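Local coordinates for putative cell filamentation protein (Bartonella quintana, PDB 4LU4), which is a putative VirB-translocated effector whose Fic domain probably transfers a nucleotide-derived group, such as AMP, to target proteins, at residues A174-D179 and D210-Q215; T64-L69 and G160-M165. All blocks are in the same frame, centred on the assembly; numbering follows the deposited sequence.

In the fold
Contact 2 is buried near the centre of the chain, where helix 59-70 packs against helix 159-173, whose first turn carries the end of the Fic motif. Contact 1 lies about 17 Å from the centre of the chain, a partly buried two-stranded antiparallel sheet of short strands, 176-178 and 212-214. The two are joined through the chain, because helix 159-173 leads almost directly into strand 176-178; yet their centres are 18 Å apart and they do not touch. Their chemistry follows their place: contact 1 rests on four backbone hydrogen bonds with a greasy face on one side only, whereas contact 2 relies on aliphatic side chains and a histidine-threonine approach between helices.

Contact 1: residues A174-D179 and D210-Q215; sequences AGYKID and DITHPQ
The carbonyl oxygen of H213 receives two donors from consecutive residues of the facing strand: K177 N at 2.8 Å, in the carbonyl plane, and more weakly Y176 CA, through a CA-H...O contact. H213 N answers with a bond to K177 O, which makes K177 and H213 the hydrogen-bonded pair of a short antiparallel ladder. D179 N extends it toward the helix by bonding I211 O at 2.9 Å, with an N-H...O angle of 165°; Q215 N closes the far end on G175 O. G175 is the Schellman residue that ends the preceding helix, and its positive phi turns the chain into the strand.

I211 sits on the end of this ladder. Its CG1 is set between backbone N and carbonyl carbon (chi1 70°), which leaves CG2 packed tightly on D179 O at 3.2 Å, while CD1 reaches across to I178 CG2 at 3.6 Å. Beside it, I178 CD1 and the T212 side chain run alongside each other, and T212 CG2 approaches Y176 CG obliquely at 3.9 Å. The edge of the Y176 ring meets P214 CA at CD1. On the other face, Q215 CG crosses K177 CB at 3.6 Å, and H213 NE2 folds back to D210 O at 2.9 Å from well above the carbonyl plane, pinning the imidazole over the helix end.

The face carrying Y176, I178 and T212 lies on F138 of helix 135-152. From there R135 bonds T212 O, and Y176 OH bonds L133 O in the loop before that helix. Helix 202-211 runs straight into strand 212-214, with T212 OG1 bonded back to F208 O, so the two-stranded sheet joins the ends of helices 159-173 and 202-211 on the flank of helix 135-152.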
loop_
_atom_site.group_PDB
_atom_site.type_symbol
_atom_site.label_atom_id
_atom_site.label_comp_id
_atom_site.label_asym_id
_atom_site.label_seq_id
_atom_site.Cartn_x
_atom_site.Cartn_y
_atom_site.Cartn_z
ATOM N N ALA A 174 -11.876 9.841 -8.357
ATOM C CA ALA A 174 -13.311 9.889 -8.230
ATOM C C ALA A 174 -13.806 11.175 -7.600
ATOM O O ALA A 174 -15.030 11.318 -7.394
ATOM C CB ALA A 174 -13.818 8.708 -7.421
ATOM N N GLY A 175 -12.905 12.116 -7.318
ATOM C CA GLY A 175 -13.320 13.400 -6.750
ATOM C C GLY A 175 -13.252 13.488 -5.224
ATOM O O GLY A 175 -13.692 14.498 -4.692
ATOM N N TYR A 176 -12.652 12.509 -4.532
ATOM C CA TYR A 176 -12.628 12.450 -3.063
ATOM C C TYR A 176 -11.214 12.535 -2.463
ATOM O O TYR A 176 -10.286 11.931 -2.978
ATOM C CB TYR A 176 -13.243 11.135 -2.548
ATOM C CG TYR A 176 -14.665 10.889 -2.990
ATOM C CD1 TYR A 176 -15.719 11.691 -2.499
ATOM C CD2 TYR A 176 -14.967 9.848 -3.882
ATOM C CE1 TYR A 176 -17.019 11.485 -2.906
ATOM C CE2 TYR A 176 -16.286 9.638 -4.310
ATOM C CZ TYR A 176 -17.275 10.456 -3.806
ATOM O OH TYR A 176 -18.535 10.262 -4.206
ATOM N N LYS A 177 -11.082 13.267 -1.356
ATOM C CA LYS A 177 -9.874 13.221 -0.574
ATOM C C LYS A 177 -9.962 12.103 0.439
ATOM O O LYS A 177 -10.885 12.109 1.268
ATOM C CB LYS A 177 -9.708 14.513 0.210
ATOM C CG LYS A 177 -8.368 14.623 0.945
ATOM C CD LYS A 177 -8.389 15.937 1.748
ATOM C CE LYS A 177 -7.499 15.907 2.992
ATOM N NZ LYS A 177 -6.819 17.231 3.102
ATOM N N ILE A 178 -9.007 11.177 0.394
ATOM C CA ILE A 178 -8.924 10.089 1.356
ATOM C C ILE A 178 -7.842 10.500 2.331
ATOM O O ILE A 178 -6.680 10.580 1.966
ATOM C CB ILE A 178 -8.571 8.740 0.697
ATOM C CG1 ILE A 178 -9.472 8.505 -0.506
ATOM C CG2 ILE A 178 -8.705 7.559 1.675
ATOM C CD1 ILE A 178 -10.962 8.520 -0.210
ATOM N N ASP A 179 -8.243 10.752 3.575
ATOM C CA ASP A 179 -7.355 11.279 4.575
ATOM C C ASP A 179 -7.123 10.376 5.784
ATOM O O ASP A 179 -7.809 10.441 6.803
ATOM C CB ASP A 179 -7.913 12.620 5.008
ATOM C CG ASP A 179 -6.873 13.432 5.844
ATOM O OD1 ASP A 179 -5.818 12.862 6.157
ATOM O OD2 ASP A 179 -7.207 14.576 6.226
ATOM N N ASP A 210 -15.417 7.851 7.592
ATOM C CA ASP A 210 -14.735 8.928 8.339
ATOM C C ASP A 210 -13.576 9.570 7.573
ATOM O O ASP A 210 -13.187 10.689 7.890
ATOM C CB ASP A 210 -14.182 8.358 9.636
ATOM C CG ASP A 210 -15.271 8.112 10.666
ATOM O OD1 ASP A 210 -16.404 8.536 10.370
ATOM O OD2 ASP A 210 -15.011 7.422 11.680
ATOM N N ILE A 211 -12.950 8.835 6.634
ATOM C CA ILE A 211 -11.819 9.418 5.872
ATOM C C ILE A 211 -12.051 9.818 4.427
ATOM O O ILE A 211 -11.112 10.349 3.830
ATOM C CB ILE A 211 -10.496 8.550 5.924
ATOM C CG1 ILE A 211 -10.616 7.271 5.144
ATOM C CG2 ILE A 211 -10.128 8.252 7.350
ATOM C CD1 ILE A 211 -9.295 6.503 5.095
ATOM N N THR A 212 -13.258 9.607 3.890
ATOM C CA THR A 212 -13.632 9.967 2.533
ATOM C C THR A 212 -14.413 11.301 2.446
ATOM O O THR A 212 -15.572 11.362 2.866
ATOM C CB THR A 212 -14.493 8.822 1.917
ATOM O OG1 THR A 212 -13.789 7.585 2.006
ATOM C CG2 THR A 212 -14.872 9.101 0.481
ATOM N N HIS A 213 -13.799 12.349 1.877
ATOM C CA HIS A 213 -14.357 13.733 1.883
ATOM C C HIS A 213 -14.443 14.295 0.481
ATOM O O HIS A 213 -13.448 14.226 -0.257
ATOM C CB HIS A 213 -13.512 14.629 2.809
ATOM C CG HIS A 213 -13.449 14.088 4.195
ATOM N ND1 HIS A 213 -14.458 14.303 5.116
ATOM C CD2 HIS A 213 -12.613 13.191 4.758
ATOM C CE1 HIS A 213 -14.218 13.601 6.198
ATOM N NE2 HIS A 213 -13.111 12.907 6.004
ATOM N N PRO A 214 -15.627 14.784 0.082
ATOM C CA PRO A 214 -15.928 15.239 -1.284
ATOM C C PRO A 214 -15.022 16.427 -1.511
ATOM O O PRO A 214 -14.826 17.186 -0.559
ATOM C CB PRO A 214 -17.456 15.562 -1.243
ATOM C CG PRO A 214 -17.777 15.745 0.234
ATOM C CD PRO A 214 -16.820 14.830 0.958
ATOM N N GLN A 215 -14.357 16.507 -2.671
ATOM C CA GLN A 215 -13.493 17.645 -2.981
ATOM C C GLN A 215 -13.972 18.487 -4.159
ATOM O O GLN A 215 -13.600 19.637 -4.228
ATOM C CB GLN A 215 -12.062 17.228 -3.300
ATOM C CG GLN A 215 -11.297 16.706 -2.125
ATOM C CD GLN A 215 -11.092 17.763 -1.055
ATOM O OE1 GLN A 215 -11.652 17.666 0.039
ATOM N NE2 GLN A 215 -10.287 18.752 -1.353
#

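Contact 2: residues T64-L69 and G160-M165; sequences TIHWCL and GRTQRM
I65 and M165 form the aliphatic part of this crossing: I65 CG2 meets M165 CB at 3.8 Å, and the same methyl lies 3.9 Å from T162 CG2. It gets there by standing anti to the backbone N, with CG1 opposite the carbonyl carbon (chi1 -71°). One turn on, L69 CD1 rests on the backbone, 3.8 Å from R161 O. The segment axes approach to 9.2 Å at 121°, and F48 and A45 of helix 30-48 border the I65 and M165 side chains.

The polar part is one close approach. T162 OG1 comes to the edge of the H66 ring, near its plane, 3.1 Å from CD2, while its hydrogen bond goes to G158 O. H66 itself is held at both nitrogens, ND1 by G78 N and NE2 by K157 O, and its ring stacks with F155 and F70.

With both nitrogens bonded to backbone atoms, the imidazole cannot readily rotate, and the pattern is consistent with a proton on NE2. H66 thus ties the K157 carbonyl of the Fic motif HPFRKGNGR to helix 59-70, while T162 bonds the neighbouring G158 carbonyl from within its own helix.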
loop_
_atom_site.group_PDB
_atom_site.type_symbol
_atom_site.label_atom_id
_atom_site.label_comp_id
_atom_site.label_asym_id
_atom_site.label_seq_id
_atom_site.Cartn_x
_atom_site.Cartn_y
_atom_site.Cartn_z
ATOM N N THR A 64 4.395 0.844 -9.363
ATOM C CA THR A 64 4.783 2.230 -9.662
ATOM C C THR A 64 4.822 3.105 -8.390
ATOM O O THR A 64 5.763 3.870 -8.188
ATOM C CB THR A 64 3.870 2.788 -10.717
ATOM O OG1 THR A 64 4.235 2.196 -11.982
ATOM C CG2 THR A 64 3.956 4.381 -10.777
ATOM N N ILE A 65 3.810 2.958 -7.536
ATOM C CA ILE A 65 3.674 3.705 -6.286
ATOM C C ILE A 65 4.826 3.328 -5.352
ATOM O O ILE A 65 5.576 4.152 -4.873
ATOM C CB ILE A 65 2.326 3.404 -5.583
ATOM C CG1 ILE A 65 1.124 4.009 -6.329
ATOM C CG2 ILE A 65 2.354 4.030 -4.164
ATOM C CD1 ILE A 65 -0.241 3.491 -5.869
ATOM N N HIS A 66 4.990 2.028 -5.173
ATOM C CA HIS A 66 6.057 1.525 -4.350
ATOM C C HIS A 66 7.367 2.019 -4.832
ATOM O O HIS A 66 8.115 2.455 -3.978
ATOM C CB HIS A 66 6.111 -0.011 -4.294
ATOM C CG HIS A 66 6.925 -0.537 -3.162
ATOM N ND1 HIS A 66 8.252 -0.909 -3.287
ATOM C CD2 HIS A 66 6.576 -0.812 -1.870
ATOM C CE1 HIS A 66 8.675 -1.382 -2.133
ATOM N NE2 HIS A 66 7.677 -1.333 -1.259
ATOM N N TRP A 67 7.667 1.943 -6.136
ATOM C CA TRP A 67 8.938 2.537 -6.622
ATOM C C TRP A 67 9.090 4.032 -6.290
ATOM O O TRP A 67 10.102 4.487 -5.767
ATOM C CB TRP A 67 9.176 2.279 -8.160
ATOM C CG TRP A 67 10.522 2.707 -8.563
ATOM C CD1 TRP A 67 11.658 1.995 -8.469
ATOM C CD2 TRP A 67 10.899 4.006 -9.062
ATOM N NE1 TRP A 67 12.734 2.737 -8.913
ATOM C CE2 TRP A 67 12.282 3.997 -9.254
ATOM C CE3 TRP A 67 10.195 5.171 -9.349
ATOM C CZ2 TRP A 67 12.963 5.099 -9.713
ATOM C CZ3 TRP A 67 10.883 6.270 -9.803
ATOM C CH2 TRP A 67 12.243 6.230 -9.979
ATOM N N CYS A 68 8.102 4.813 -6.656
ATOM C CA CYS A 68 8.141 6.233 -6.447
ATOM C C CYS A 68 8.393 6.535 -4.978
ATOM O O CYS A 68 9.198 7.411 -4.637
ATOM C CB CYS A 68 6.864 6.924 -6.951
ATOM S SG CYS A 68 6.650 6.974 -8.778
ATOM N N LEU A 69 7.765 5.792 -4.081
ATOM C CA LEU A 69 7.880 6.142 -2.649
ATOM C C LEU A 69 9.178 5.626 -2.032
ATOM O O LEU A 69 9.732 6.268 -1.157
ATOM C CB LEU A 69 6.705 5.582 -1.844
ATOM C CG LEU A 69 5.288 6.109 -2.074
ATOM C CD1 LEU A 69 4.317 5.647 -1.007
ATOM C CD2 LEU A 69 5.217 7.625 -2.189
ATOM N N GLY A 160 2.072 -0.605 3.929
ATOM C CA GLY A 160 1.062 0.326 4.435
ATOM C C GLY A 160 1.041 1.617 3.622
ATOM O O GLY A 160 -0.036 2.081 3.114
ATOM N N ARG A 161 2.202 2.252 3.480
ATOM C CA ARG A 161 2.218 3.538 2.762
ATOM C C ARG A 161 1.861 3.426 1.286
ATOM O O ARG A 161 1.235 4.324 0.725
ATOM C CB ARG A 161 3.593 4.186 2.861
ATOM C CG ARG A 161 3.876 4.842 4.179
ATOM C CD ARG A 161 5.391 4.948 4.398
ATOM N NE ARG A 161 5.663 5.706 5.603
ATOM C CZ ARG A 161 5.525 5.233 6.845
ATOM N NH1 ARG A 161 5.127 3.974 7.051
ATOM N NH2 ARG A 161 5.786 6.026 7.887
ATOM N N THR A 162 2.260 2.319 0.664
ATOM C CA THR A 162 1.923 1.996 -0.713
ATOM C C THR A 162 0.422 1.829 -0.883
ATOM O O THR A 162 -0.218 2.401 -1.810
ATOM C CB THR A 162 2.681 0.747 -1.195
ATOM O OG1 THR A 162 4.108 1.003 -1.157
ATOM C CG2 THR A 162 2.323 0.437 -2.596
ATOM N N GLN A 163 -0.146 1.059 0.016
ATOM C CA GLN A 163 -1.570 0.800 -0.015
ATOM C C GLN A 163 -2.424 2.069 0.228
ATOM O O GLN A 163 -3.429 2.251 -0.453
ATOM C CB GLN A 163 -1.872 -0.283 1.022
ATOM C CG GLN A 163 -3.262 -0.341 1.573
ATOM C CD GLN A 163 -3.333 -1.253 2.792
ATOM O OE1 GLN A 163 -2.549 -1.116 3.716
ATOM N NE2 GLN A 163 -4.279 -2.172 2.796
ATOM N N ARG A 164 -2.038 2.884 1.209
ATOM C CA ARG A 164 -2.721 4.162 1.508
ATOM C C ARG A 164 -2.684 5.103 0.307
ATOM O O ARG A 164 -3.722 5.709 -0.092
ATOM C CB ARG A 164 -2.123 4.874 2.730
ATOM C CG ARG A 164 -2.492 4.264 4.114
ATOM C CD ARG A 164 -1.662 5.057 5.180
ATOM N NE ARG A 164 -1.118 4.035 5.919
ATOM C CZ ARG A 164 0.102 3.809 6.277
ATOM N NH1 ARG A 164 1.075 4.678 6.264
ATOM N NH2 ARG A 164 0.235 2.662 6.855
ATOM N N MET A 165 -1.521 5.163 -0.323
ATOM C CA MET A 165 -1.364 5.973 -1.513
ATOM C C MET A 165 -2.246 5.464 -2.670
ATOM O O MET A 165 -2.910 6.283 -3.312
ATOM C CB MET A 165 0.120 6.149 -1.972
ATOM C CG MET A 165 0.198 7.066 -3.176
ATOM S SD MET A 165 -0.375 8.766 -2.903
ATOM C CE MET A 165 0.875 9.395 -1.821
#